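Local coordinates for protein probable glutathione reductase (Sinorhizobium meliloti, PDB 4DNA) that probably catalyses the NADPH-dependent reduction of glutathione disulfide to glutathione, working as an FAD-containing homodimer with a redox-active disulfide, at residues 22-27 against 327-332; 115-120 against 137-142. One frame throughout, in Å; residues are numbered along the deposited sequence.

Contact 1. Residues 22-27 against 327-332; sequences RLAAAL and TEYKNN
Tyr329 reaches over to Ala24 and Leu27 where the ends of two helices of the FAD-binding Rossmann domain meet. Helix 15-25 follows the first strand of the fold, and helix 314-329 comes some 300 residues later in the sequence. Along 327-332, Thr327 turns back on its own helix, OG1 bonding to Cys323 O. Glu328 then covers one ring face of its neighbour: its CG lies 3.8 Å above the Tyr329 ring plane, over the centre, while its carboxylate bridges to Arg136 and bonds to Tyr302 OH.

Tyr329 carries the contact. With CG anti to the carbonyl carbon (chi1 -66°), its ring is thrown toward helix 15-25, and CE2 stands 4.1 Å from Ala24 CB. The methyl meets the ring obliquely. Nearer the backbone, Tyr329 CB faces the Leu27 branch CD1 at 4.5 Å, a looser approach made just past the end of helix 15-25. Both Ala24 and Tyr329 also rest on Leu8 of strand 6-11, so the two helices share a footing on the parallel sheet. Lys330, where the chain leaves helical geometry, curls its aliphatic stem back until CD is 4.7 Å from Leu27 CD1. Asn332 then folds back to Glu326 through its ND2.

No hydrogen bond or salt bridge crosses between 22-27 and 327-332. The join is small and apolar, with a buried alanine methyl at its inner side and an exposed leucine at its outer side, so it rests on shape and on the exclusion of water.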
loop_
_atom_site.group_PDB
_atom_site.type_symbol
_atom_site.label_atom_id
_atom_site.label_comp_id
_atom_site.label_asym_id
_atom_site.label_seq_id
_atom_site.Cartn_x
_atom_site.Cartn_y
_atom_site.Cartn_z
ATOM N N ARG A 22 -27.770 -10.162 11.969
ATOM C CA ARG A 22 -26.999 -9.841 13.162
ATOM C C ARG A 22 -27.382 -8.464 13.643
ATOM O O ARG A 22 -27.739 -8.309 14.801
ATOM C CB ARG A 22 -25.492 -9.919 12.898
ATOM C CG ARG A 22 -24.632 -10.040 14.152
ATOM C CD ARG A 22 -23.139 -9.932 13.842
ATOM N NE ARG A 22 -22.738 -8.546 13.615
ATOM C CZ ARG A 22 -22.310 -8.058 12.453
ATOM N NH1 ARG A 22 -22.186 -8.855 11.385
ATOM N NH2 ARG A 22 -21.982 -6.768 12.362
ATOM N N LEU A 23 -27.345 -7.467 12.764
ATOM C CA LEU A 23 -27.678 -6.115 13.195
ATOM C C LEU A 23 -29.057 -6.068 13.836
ATOM O O LEU A 23 -29.194 -5.623 14.975
ATOM C CB LEU A 23 -27.590 -5.102 12.051
ATOM C CG LEU A 23 -26.229 -4.508 11.665
ATOM C CD1 LEU A 23 -26.429 -3.408 10.637
ATOM C CD2 LEU A 23 -25.476 -3.978 12.870
ATOM N N ALA A 24 -30.063 -6.565 13.115
ATOM C CA ALA A 24 -31.464 -6.499 13.547
ATOM C C ALA A 24 -31.749 -7.255 14.844
ATOM O O ALA A 24 -32.526 -6.786 15.680
ATOM C CB ALA A 24 -32.381 -6.990 12.441
ATOM N N ALA A 25 -31.132 -8.428 14.996
ATOM C CA ALA A 25 -31.274 -9.229 16.211
ATOM C C ALA A 25 -30.702 -8.472 17.400
ATOM O O ALA A 25 -31.312 -8.430 18.471
ATOM C CB ALA A 25 -30.579 -10.571 16.049
ATOM N N ALA A 26 -29.537 -7.859 17.184
ATOM C CA ALA A 26 -28.878 -7.033 18.191
ATOM C C ALA A 26 -29.684 -5.774 18.560
ATOM O O ALA A 26 -29.211 -4.937 19.333
ATOM C CB ALA A 26 -27.473 -6.662 17.733
ATOM N N LEU A 27 -30.886 -5.636 17.998
ATOM C CA LEU A 27 -31.834 -4.587 18.410
ATOM C C LEU A 27 -33.059 -5.182 19.123
ATOM O O LEU A 27 -34.095 -4.530 19.237
ATOM C CB LEU A 27 -32.257 -3.710 17.215
ATOM C CG LEU A 27 -31.302 -2.608 16.735
ATOM C CD1 LEU A 27 -31.752 -2.065 15.391
ATOM C CD2 LEU A 27 -31.179 -1.472 17.741
ATOM N N THR A 327 -33.060 2.538 7.527
ATOM C CA THR A 327 -34.355 2.829 6.905
ATOM C C THR A 327 -35.520 2.190 7.662
ATOM O O THR A 327 -36.356 2.893 8.206
ATOM C CB THR A 327 -34.409 2.402 5.417
ATOM O OG1 THR A 327 -33.526 3.220 4.630
ATOM C CG2 THR A 327 -35.828 2.538 4.875
ATOM N N GLU A 328 -35.546 0.863 7.717
ATOM C CA GLU A 328 -36.674 0.125 8.272
ATOM C C GLU A 328 -36.797 0.221 9.799
ATOM O O GLU A 328 -37.894 0.084 10.340
ATOM C CB GLU A 328 -36.612 -1.340 7.827
ATOM C CG GLU A 328 -37.644 -2.278 8.450
ATOM C CD GLU A 328 -39.065 -2.049 7.951
ATOM O OE1 GLU A 328 -39.237 -1.482 6.855
ATOM O OE2 GLU A 328 -40.015 -2.440 8.655
ATOM N N TYR A 329 -35.697 0.474 10.501
ATOM C CA TYR A 329 -35.758 0.412 11.958
ATOM C C TYR A 329 -35.455 1.696 12.723
ATOM O O TYR A 329 -36.088 1.952 13.735
ATOM C CB TYR A 329 -34.910 -0.745 12.480
ATOM C CG TYR A 329 -35.439 -2.100 12.069
ATOM C CD1 TYR A 329 -36.759 -2.461 12.346
ATOM C CD2 TYR A 329 -34.620 -3.032 11.412
ATOM C CE1 TYR A 329 -37.253 -3.703 11.982
ATOM C CE2 TYR A 329 -35.108 -4.279 11.044
ATOM C CZ TYR A 329 -36.424 -4.605 11.335
ATOM O OH TYR A 329 -36.938 -5.825 10.987
ATOM N N LYS A 330 -34.495 2.491 12.266
ATOM C CA LYS A 330 -34.128 3.726 12.975
ATOM C C LYS A 330 -34.846 4.962 12.412
ATOM O O LYS A 330 -34.422 6.100 12.645
ATOM C CB LYS A 330 -32.599 3.938 12.976
ATOM C CG LYS A 330 -31.766 2.899 13.735
ATOM C CD LYS A 330 -32.252 2.627 15.166
ATOM C CE LYS A 330 -32.077 3.810 16.128
ATOM N NZ LYS A 330 -32.726 3.593 17.458
ATOM N N ASN A 331 -35.927 4.724 11.670
ATOM C CA ASN A 331 -36.715 5.785 11.021
ATOM C C ASN A 331 -35.867 6.873 10.374
ATOM O O ASN A 331 -36.250 8.041 10.320
ATOM C CB ASN A 331 -37.714 6.383 12.011
ATOM C CG ASN A 331 -38.616 5.329 12.613
ATOM O OD1 ASN A 331 -39.311 4.610 11.891
ATOM N ND2 ASN A 331 -38.599 5.219 13.943
ATOM N N ASN A 332 -34.715 6.450 9.874
ATOM C CA ASN A 332 -33.705 7.309 9.296
ATOM C C ASN A 332 -33.566 6.901 7.816
ATOM O O ASN A 332 -32.716 6.079 7.471
ATOM C CB ASN A 332 -32.412 7.112 10.110
ATOM C CG ASN A 332 -31.199 7.811 9.518
ATOM O OD1 ASN A 332 -31.287 8.542 8.530
ATOM N ND2 ASN A 332 -30.041 7.575 10.131
#

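Contact 2. Residues 115-120 against 137-142; sequences AELAGP and IVIAVG. With FAD (flavin-adenine dinucleotide), chain C.
The adenine end of the FAD site lies where the three-stranded antiparallel meander 115-134 returns to the parallel Rossmann sheet, and Leu117 joins the two by packing on Ile137 and Ile139. Strand 115-117 opens the meander; strand 137-139 lies between strands 6-11 and 301-303.

In Leu117, a chi1 of -80° sets CG beside the backbone N and sends the fork to the sheet, where it is divided between two isoleucines. CD1 comes to 3.9 Å from Ile139 CD1, the two side chains crossing obliquely, while CD2 is 4.3 Å from Ile137 CD1. Ile137 and Ile139, two positions apart on the strand, both meet Leu117, and Val138 between them packs on Leu8 and Leu304.

The same two segments hold the cofactor. Ala115 N donates a nearly straight hydrogen bond to FAD N1A (3.2 Å, 167° at the hydrogen), a backbone N-H thus holding the base at N1A. Val141 lies over one face of the adenine: CG2 is 3.5 Å from FAD C5A, and CG1 is 3.7 Å from FAD N7A. A glycine here, without either methyl, would probably open a gap over that face of the adenine and let the base shift against its bond to Ala115. Val141 O also accepts a bond from Asn269, and Gly142, at positive phi, brings its CA to 3.5 Å from FAD O2P beside the pyrophosphate. His439 O of the second subunit is among the other groups hydrogen-bonded to FAD.

Away from the cofactor, the chain turns at Gly119 and Pro120, whose CB is directed away from 137-142 while its O lies 4.0 Å from Ile137 CD1.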
loop_
_atom_site.group_PDB
_atom_site.type_symbol
_atom_site.label_atom_id
_atom_site.label_comp_id
_atom_site.label_asym_id
_atom_site.label_seq_id
_atom_site.Cartn_x
_atom_site.Cartn_y
_atom_site.Cartn_z
ATOM N N ALA A 115 -34.787 -21.674 1.872
ATOM C CA ALA A 115 -36.086 -21.058 2.156
ATOM C C ALA A 115 -36.743 -20.521 0.879
ATOM O O ALA A 115 -36.073 -19.929 0.021
ATOM C CB ALA A 115 -35.942 -19.955 3.191
ATOM N N GLU A 116 -38.050 -20.751 0.751
ATOM C CA GLU A 116 -38.825 -20.200 -0.355
ATOM C C GLU A 116 -39.996 -19.389 0.159
ATOM O O GLU A 116 -40.299 -19.389 1.358
ATOM C CB GLU A 116 -39.317 -21.298 -1.287
ATOM C CG GLU A 116 -38.413 -21.545 -2.480
ATOM C CD GLU A 116 -38.752 -22.831 -3.214
ATOM O OE1 GLU A 116 -39.949 -23.054 -3.534
ATOM O OE2 GLU A 116 -37.812 -23.621 -3.472
ATOM N N LEU A 117 -40.656 -18.703 -0.763
ATOM C CA LEU A 117 -41.734 -17.806 -0.410
ATOM C C LEU A 117 -43.100 -18.379 -0.698
ATOM O O LEU A 117 -43.399 -18.756 -1.837
ATOM C CB LEU A 117 -41.563 -16.478 -1.133
ATOM C CG LEU A 117 -40.554 -15.547 -0.474
ATOM C CD1 LEU A 117 -40.046 -14.513 -1.459
ATOM C CD2 LEU A 117 -41.194 -14.870 0.728
ATOM N N ALA A 118 -43.906 -18.452 0.360
ATOM C CA ALA A 118 -45.339 -18.737 0.278
ATOM C C ALA A 118 -46.113 -17.463 -0.109
ATOM O O ALA A 118 -46.053 -17.025 -1.271
ATOM C CB ALA A 118 -45.840 -19.294 1.604
ATOM N N GLY A 119 -46.823 -16.873 0.861
ATOM C CA GLY A 119 -47.501 -15.580 0.690
ATOM C C GLY A 119 -46.535 -14.400 0.549
ATOM O O GLY A 119 -45.429 -14.546 0.011
ATOM N N PRO A 120 -46.957 -13.202 0.998
ATOM C CA PRO A 120 -46.017 -12.079 1.006
ATOM C C PRO A 120 -45.477 -11.754 2.413
ATOM O O PRO A 120 -44.689 -10.818 2.567
ATOM C CB PRO A 120 -46.858 -10.915 0.448
ATOM C CG PRO A 120 -48.282 -11.420 0.367
ATOM C CD PRO A 120 -48.346 -12.730 1.106
ATOM N N ILE A 137 -39.345 -9.090 5.429
ATOM C CA ILE A 137 -38.441 -10.116 4.896
ATOM C C ILE A 137 -37.328 -9.489 4.073
ATOM O O ILE A 137 -37.560 -8.532 3.341
ATOM C CB ILE A 137 -39.178 -11.195 4.075
ATOM C CG1 ILE A 137 -40.184 -11.935 4.968
ATOM C CG2 ILE A 137 -38.183 -12.189 3.487
ATOM C CD1 ILE A 137 -41.436 -12.420 4.264
ATOM N N VAL A 138 -36.121 -10.024 4.219
ATOM C CA VAL A 138 -34.991 -9.593 3.420
ATOM C C VAL A 138 -34.497 -10.725 2.533
ATOM O O VAL A 138 -34.204 -11.813 3.008
ATOM C CB VAL A 138 -33.854 -9.076 4.307
ATOM C CG1 VAL A 138 -32.583 -8.878 3.493
ATOM C CG2 VAL A 138 -34.280 -7.782 4.976
ATOM N N ILE A 139 -34.414 -10.465 1.241
ATOM C CA ILE A 139 -33.937 -11.456 0.298
ATOM C C ILE A 139 -32.476 -11.149 -0.078
ATOM O O ILE A 139 -32.200 -10.413 -1.030
ATOM C CB ILE A 139 -34.858 -11.512 -0.937
ATOM C CG1 ILE A 139 -36.240 -11.973 -0.521
ATOM C CG2 ILE A 139 -34.315 -12.459 -1.991
ATOM C CD1 ILE A 139 -37.283 -11.740 -1.585
ATOM N N ALA A 140 -31.551 -11.710 0.691
ATOM C CA ALA A 140 -30.126 -11.502 0.467
ATOM C C ALA A 140 -29.511 -12.784 -0.062
ATOM O O ALA A 140 -28.601 -13.368 0.531
ATOM C CB ALA A 140 -29.451 -11.058 1.747
ATOM N N VAL A 141 -30.019 -13.189 -1.212
ATOM C CA VAL A 141 -29.834 -14.522 -1.760
ATOM C C VAL A 141 -28.591 -14.653 -2.659
ATOM O O VAL A 141 -28.090 -15.760 -2.881
ATOM C CB VAL A 141 -31.155 -14.931 -2.464
ATOM C CG1 VAL A 141 -30.952 -15.437 -3.874
ATOM C CG2 VAL A 141 -31.943 -15.905 -1.606
ATOM N N GLY A 142 -28.096 -13.523 -3.163
ATOM C CA GLY A 142 -26.966 -13.516 -4.089
ATOM C C GLY A 142 -27.224 -14.262 -5.389
ATOM O O GLY A 142 -28.326 -14.766 -5.617
HETATM P PA FAD C . -23.827 -14.055 -1.165
HETATM O O1A FAD C . -23.793 -14.441 -2.634
HETATM O O2A FAD C . -22.577 -13.704 -0.389
HETATM O O5B FAD C . -24.564 -15.220 -0.342
HETATM C C5B FAD C . -25.991 -15.347 -0.275
HETATM C C4B FAD C . -26.255 -16.717 0.330
HETATM O O4B FAD C . -27.614 -17.129 0.195
HETATM C C3B FAD C . -25.404 -17.760 -0.367
HETATM O O3B FAD C . -24.569 -18.393 0.613
HETATM C C2B FAD C . -26.404 -18.701 -1.011
HETATM O O2B FAD C . -25.938 -20.050 -0.996
HETATM C C1B FAD C . -27.652 -18.513 -0.161
HETATM N N9A FAD C . -28.923 -18.771 -0.878
HETATM C C8A FAD C . -29.125 -18.556 -2.192
HETATM N N7A FAD C . -30.392 -18.849 -2.569
HETATM C C5A FAD C . -31.027 -19.257 -1.464
HETATM C C6A FAD C . -32.399 -19.709 -1.184
HETATM N N6A FAD C . -33.273 -19.767 -2.219
HETATM N N1A FAD C . -32.705 -20.052 0.095
HETATM C C2A FAD C . -31.780 -19.984 1.084
HETATM N N3A FAD C . -30.504 -19.576 0.892
HETATM C C4A FAD C . -30.071 -19.205 -0.345
HETATM N N1 FAD C . -16.241 -8.738 -3.872
HETATM C C2 FAD C . -15.365 -7.833 -3.379
HETATM O O2 FAD C . -15.802 -6.797 -2.831
HETATM N N3 FAD C . -14.035 -8.019 -3.463
HETATM C C4 FAD C . -13.479 -9.103 -4.040
HETATM O O4 FAD C . -12.232 -9.238 -4.086
HETATM C C4X FAD C . -14.381 -10.135 -4.612
HETATM N N5 FAD C . -13.906 -11.253 -5.203
HETATM C C5X FAD C . -14.768 -12.177 -5.706
HETATM C C6 FAD C . -14.277 -13.331 -6.317
HETATM C C7 FAD C . -15.156 -14.283 -6.846
HETATM C C7M FAD C . -14.575 -15.515 -7.494
HETATM C C8 FAD C . -16.636 -14.077 -6.744
HETATM C C8M FAD C . -17.630 -15.071 -7.281
HETATM C C9 FAD C . -17.126 -12.928 -6.139
HETATM C C9A FAD C . -16.253 -11.973 -5.621
HETATM N N10 FAD C . -16.764 -10.813 -5.005
HETATM C C10 FAD C . -15.840 -9.874 -4.489
HETATM C "C1'" FAD C . -18.222 -10.610 -4.926
HETATM C "C2'" FAD C . -18.807 -10.923 -3.557
HETATM O "O2'" FAD C . -18.455 -12.258 -3.180
HETATM C "C3'" FAD C . -20.324 -10.727 -3.563
HETATM O "O3'" FAD C . -20.604 -9.446 -4.140
HETATM C "C4'" FAD C . -20.946 -10.793 -2.168
HETATM O "O4'" FAD C . -20.811 -12.121 -1.647
HETATM C "C5'" FAD C . -22.418 -10.417 -2.204
HETATM O "O5'" FAD C . -23.101 -11.151 -1.191
HETATM P P FAD C . -24.708 -11.320 -1.130
HETATM O O1P FAD C . -25.228 -10.681 0.144
HETATM O O2P FAD C . -25.314 -10.949 -2.463
HETATM O O3P FAD C . -24.924 -12.899 -0.934
#

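How the contacts relate
Both contacts belong to the FAD-binding domain, and strand 6-11 lies near each: Leu8 meets Ala24 and Tyr329 of contact 1 and also Val138 of contact 2, while Phe9 and Ile11 meet Ala115. Helices and meander therefore pack against the same parallel sheet. Contact 2 is nested inside the long loop closed by contact 1, their centres 18 Å apart. Contact 1 is partly buried, between the end of one helix with the turn after it and the end of another, with an aromatic ring and a solvent-facing fringe. Contact 2 is mostly buried, joining strands of two different sheets through their side chains, almost wholly aliphatic between the segments, and gains its polar chemistry from the cofactor.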